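Local coordinates for phosphate-binding protein (Unidentified prokaryotic organism, PDB 3W9V) that binds phosphate, as a secreted DING protein of the PstS family of phosphate-transport proteins, at residues P10-L15 and S212-A217; P87-S92 and G297-I302. The protein carries 1 engineered substitution. One frame throughout, in Å; residues are numbered along the deposited sequence.

Interaction 1 (P10-L15 and S212-A217); sequences PQKLYL and SPDFAA
In this periplasmic-binding-protein fold, the short helix 11-14 meets the loop 212-217 through Gln11 and Lys12 on the helix and Asp214 and Phe215 on the loop. The loop is shaped by an ST turn: Ser212 OG accepts the backbone N-H of Asp214 and is also hydrogen-bonded to Leu9 O, just ahead of the helix. Lys12 contributes most of the helix side. Its chain runs outward from the helix and bends at chi3 (-70°), which sets CE over the centre of the Phe215 ring, 3.8 Å from the centroid, as a CH-pi contact. NZ lies over the same face, farther above it, 4.4 Å from the centroid, in a cation-pi interaction. From there NZ donates a 2.8 Å hydrogen bond to the backbone O of Asp214, approaching from above the carbonyl plane, 41° out of it. Gln11 takes a different side of the same ring: its CG lies at the edge, in the ring plane, 3.7 Å from Phe215 CZ, and its amide plane is turned 71° from the ring. The Phe215 side chain also touches Ser191 and Met195 of helix 190-199.

The carboxylate of Asp214 is close to Lys12 without forming a salt bridge, and its polar contacts with the helix run through water. One water accepts the backbone N-H of Lys12 and donates to Asp214 OD2, an oxygen that also receives a hydrogen bond from Asn337 ND2. The opposite charges, with Lys12 NZ 4.2 Å from Asp214 OD1, probably still attract one another. A second water spans that gap, donating to Asp214 OD1 at 2.7 Å and accepting a weak, 3.4 Å hydrogen bond from Lys12 NZ.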
# COMPACT_ATOMS: atom_id res chain seq x y z
N PRO A 10 2.92 -5.77 1.33
CA PRO A 10 2.99 -6.86 0.34
C PRO A 10 4.15 -7.83 0.58
O PRO A 10 4.49 -8.60 -0.31
CB PRO A 10 3.25 -6.10 -0.95
CG PRO A 10 4.18 -4.99 -0.50
CD PRO A 10 3.74 -4.62 0.89
N GLN A 11 4.76 -7.80 1.76
CA GLN A 11 5.96 -8.59 1.97
C GLN A 11 5.75 -10.10 1.79
O GLN A 11 6.62 -10.79 1.28
CB GLN A 11 6.62 -8.28 3.31
CG GLN A 11 6.00 -8.92 4.52
CD GLN A 11 6.82 -8.65 5.77
OE1 GLN A 11 7.36 -7.55 5.95
NE2 GLN A 11 6.93 -9.65 6.64
N LYS A 12 4.59 -10.61 2.20
CA LYS A 12 4.36 -12.04 2.06
C LYS A 12 4.16 -12.44 0.60
O LYS A 12 4.49 -13.55 0.20
CB LYS A 12 3.21 -12.50 2.95
CG LYS A 12 3.49 -12.26 4.42
CD LYS A 12 2.53 -12.98 5.33
CE LYS A 12 1.15 -12.37 5.26
NZ LYS A 12 0.18 -13.11 6.10
N LEU A 13 3.63 -11.51 -0.20
CA LEU A 13 3.58 -11.74 -1.63
C LEU A 13 4.99 -11.85 -2.22
O LEU A 13 5.29 -12.82 -2.92
CB LEU A 13 2.78 -10.63 -2.33
CG LEU A 13 2.81 -10.66 -3.86
CD1 LEU A 13 2.17 -11.91 -4.44
CD2 LEU A 13 2.16 -9.40 -4.42
N TYR A 14 5.85 -10.89 -1.91
CA TYR A 14 7.19 -10.89 -2.48
C TYR A 14 8.06 -12.02 -1.96
O TYR A 14 9.03 -12.39 -2.61
CB TYR A 14 7.87 -9.53 -2.29
CG TYR A 14 7.12 -8.37 -2.92
CD1 TYR A 14 6.37 -8.54 -4.08
CD2 TYR A 14 7.14 -7.12 -2.33
CE1 TYR A 14 5.68 -7.47 -4.64
CE2 TYR A 14 6.46 -6.05 -2.89
CZ TYR A 14 5.73 -6.23 -4.04
OH TYR A 14 5.02 -5.18 -4.60
N LEU A 15 7.71 -12.56 -0.79
CA LEU A 15 8.41 -13.72 -0.23
C LEU A 15 7.90 -15.05 -0.76
O LEU A 15 8.50 -16.09 -0.51
CB LEU A 15 8.31 -13.71 1.29
CG LEU A 15 9.16 -12.68 2.02
CD1 LEU A 15 8.77 -12.60 3.49
CD2 LEU A 15 10.63 -13.03 1.88
N SER A 212 -3.00 -4.29 5.98
CA SER A 212 -2.88 -5.07 4.76
C SER A 212 -3.84 -6.26 4.78
O SER A 212 -3.89 -6.99 5.76
CB SER A 212 -1.46 -5.63 4.66
OG SER A 212 -1.41 -6.61 3.65
N PRO A 213 -4.60 -6.49 3.69
CA PRO A 213 -5.53 -7.62 3.72
C PRO A 213 -4.83 -8.98 3.80
O PRO A 213 -5.46 -9.94 4.24
CB PRO A 213 -6.31 -7.47 2.41
CG PRO A 213 -5.37 -6.72 1.50
CD PRO A 213 -4.64 -5.76 2.42
N ASP A 214 -3.56 -9.04 3.41
CA ASP A 214 -2.79 -10.28 3.49
C ASP A 214 -2.44 -10.62 4.94
O ASP A 214 -2.16 -11.78 5.25
CB ASP A 214 -1.52 -10.15 2.64
CG ASP A 214 -0.91 -11.49 2.25
OD1 ASP A 214 -1.58 -12.54 2.35
OD2 ASP A 214 0.26 -11.46 1.81
N PHE A 215 -2.44 -9.62 5.81
CA PHE A 215 -2.13 -9.82 7.23
C PHE A 215 -3.38 -9.82 8.11
O PHE A 215 -3.34 -10.30 9.24
CB PHE A 215 -1.20 -8.71 7.74
CG PHE A 215 0.23 -8.87 7.33
CD1 PHE A 215 1.16 -9.43 8.19
CD2 PHE A 215 0.67 -8.41 6.10
CE1 PHE A 215 2.48 -9.56 7.83
CE2 PHE A 215 2.00 -8.54 5.73
CZ PHE A 215 2.90 -9.11 6.60
N ALA A 216 -4.48 -9.27 7.61
CA ALA A 216 -5.65 -8.99 8.46
C ALA A 216 -6.41 -10.24 8.90
O ALA A 216 -7.19 -10.19 9.85
CB ALA A 216 -6.58 -8.01 7.77
N ALA A 217 -6.19 -11.34 8.19
CA ALA A 217 -6.77 -12.63 8.56
C ALA A 217 -5.81 -13.73 8.12
O ALA A 217 -5.04 -13.53 7.18
CB ALA A 217 -8.12 -12.82 7.88
O HOH W 1 2.00 -9.44 2.05
O HOH W 2 -0.31 -14.77 3.16

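Interaction 2 (P87-S92 and G297-I302); sequences PSVATS and GFTNLI
Phe298 packs against Ala90 where strand 296-304 runs antiparallel to strand 83-92 in the mixed sheet of the fold. Its CB lies 4.0 Å from Val89 O. With CG anti to its own carbonyl carbon (chi1 -67°), the ring projects across the run of the neighbouring strand, CD1 and CE1 on the side nearer to it. CD1 lies beside Val89 O and, in one of the two conformers of Pro87, 3.9 Å from Pro87 CB; further out, CE1 meets Ala90 CB at the same separation. Ile256 of helix 253-257 touches both Phe298 and Ala90.

The pairing is interrupted by a classic beta bulge. Ser88 and Val89 both face Thr299, whose carbonyl O accepts a short 2.7 Å bond from Ser88 N and a weak one from Val89 N at 3.4 Å. Thr299 N returns a bond to Val89 O, and beyond it Thr91 and Gly297 form a regular hydrogen-bonded pair, each N-H meeting the other's O. Methyl CG2 of Val89 and CG2 of Thr299 lie side by side at 3.5 Å, tighter than a usual carbon contact. The Thr299 side chain is about 6 Å from a bound phosphate ion. Thr299 thus divides its chemistry: backbone and methyl join the strands, while the hydroxyl OG1 is hydrogen-bonded to Asp61 OD2.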
# COMPACT_ATOMS: atom_id res chain seq x y z
N PRO A 87 3.02 1.10 -10.12
CA PRO A 87 2.20 0.26 -9.25
C PRO A 87 2.60 -1.19 -9.42
O PRO A 87 3.00 -1.62 -10.51
CB PRO A 87 0.78 0.47 -9.80
CG PRO A 87 1.00 0.80 -11.24
CD PRO A 87 2.25 1.62 -11.27
N SER A 88 2.49 -1.94 -8.33
CA SER A 88 2.77 -3.36 -8.32
C SER A 88 1.46 -4.14 -8.34
O SER A 88 1.21 -4.97 -9.23
CB SER A 88 3.56 -3.71 -7.07
OG SER A 88 3.80 -5.11 -7.03
N VAL A 89 0.64 -3.91 -7.32
CA VAL A 89 -0.70 -4.50 -7.21
C VAL A 89 -1.61 -3.47 -6.56
O VAL A 89 -1.15 -2.48 -5.99
CB VAL A 89 -0.72 -5.81 -6.37
CG1 VAL A 89 0.29 -6.83 -6.90
CG2 VAL A 89 -0.44 -5.53 -4.91
N ALA A 90 -2.92 -3.71 -6.64
CA ALA A 90 -3.88 -2.91 -5.90
C ALA A 90 -4.30 -3.65 -4.65
O ALA A 90 -4.15 -4.88 -4.55
CB ALA A 90 -5.07 -2.56 -6.77
N THR A 91 -4.82 -2.89 -3.69
CA THR A 91 -5.14 -3.45 -2.39
C THR A 91 -6.28 -2.72 -1.72
O THR A 91 -6.48 -1.51 -1.91
CB THR A 91 -3.88 -3.43 -1.47
OG1 THR A 91 -4.14 -4.17 -0.27
CG2 THR A 91 -3.47 -2.00 -1.11
N SER A 92 -7.02 -3.45 -0.90
CA SER A 92 -7.91 -2.83 0.07
C SER A 92 -7.10 -2.52 1.33
O SER A 92 -5.97 -2.98 1.48
CB SER A 92 -9.06 -3.78 0.41
OG SER A 92 -8.56 -5.02 0.89
N GLY A 297 -6.24 1.31 -2.62
CA GLY A 297 -5.12 2.04 -3.19
C GLY A 297 -4.12 1.11 -3.84
O GLY A 297 -4.40 -0.08 -4.04
N PHE A 298 -2.96 1.66 -4.18
CA PHE A 298 -1.91 0.89 -4.82
C PHE A 298 -0.68 0.76 -3.93
O PHE A 298 -0.37 1.65 -3.15
CB PHE A 298 -1.51 1.53 -6.15
CG PHE A 298 -2.58 1.46 -7.19
CD1 PHE A 298 -2.69 0.36 -8.02
CD2 PHE A 298 -3.51 2.48 -7.32
CE1 PHE A 298 -3.68 0.29 -8.98
CE2 PHE A 298 -4.51 2.42 -8.27
CZ PHE A 298 -4.59 1.32 -9.11
N THR A 299 -0.01 -0.38 -4.06
CA THR A 299 1.34 -0.52 -3.54
C THR A 299 2.28 -0.64 -4.74
O THR A 299 1.88 -1.19 -5.77
CB THR A 299 1.48 -1.69 -2.55
OG1 THR A 299 2.81 -1.71 -2.02
CG2 THR A 299 1.19 -3.01 -3.20
N ASN A 300 3.50 -0.13 -4.59
CA ASN A 300 4.33 0.24 -5.73
C ASN A 300 5.73 -0.35 -5.68
O ASN A 300 6.19 -0.80 -4.62
CB ASN A 300 4.41 1.76 -5.82
CG ASN A 300 3.06 2.40 -5.64
OD1 ASN A 300 2.09 2.02 -6.30
ND2 ASN A 300 2.97 3.35 -4.71
N LEU A 301 6.39 -0.31 -6.83
CA LEU A 301 7.80 -0.69 -6.95
C LEU A 301 8.60 0.54 -7.33
O LEU A 301 8.15 1.39 -8.11
CB LEU A 301 7.99 -1.71 -8.06
CG LEU A 301 7.13 -2.96 -8.04
CD1 LEU A 301 7.47 -3.85 -9.23
CD2 LEU A 301 7.32 -3.70 -6.74
N ILE A 302 9.82 0.61 -6.80
CA ILE A 302 10.77 1.64 -7.17
C ILE A 302 12.03 0.93 -7.66
O ILE A 302 12.65 0.17 -6.92
CB ILE A 302 11.09 2.59 -5.99
CG1 ILE A 302 9.81 3.24 -5.46
CG2 ILE A 302 12.12 3.63 -6.42
CD1 ILE A 302 9.98 3.93 -4.11

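In the fold
Interaction 2 is a buried contact near the centre of the chain, whereas interaction 1 lies nearer the surface. Backbone hydrogen bonds and apolar side chains join the strands of 87-92 and 297-302; a lysine, an aromatic face and bridging waters join helix 11-14 to the loop 212-217. The two sites share elements. Helix 11-14 lies against the strand pair, with Leu13 on Val89 and Pro10 on Thr299, and Tyr14 OH lies 2.7 Å from Ser88 OG, a probable hydrogen bond. From the loop, Pro213 packs on Thr91 and Ser92. Both halves of interaction 1 therefore rest on the strands of interaction 2.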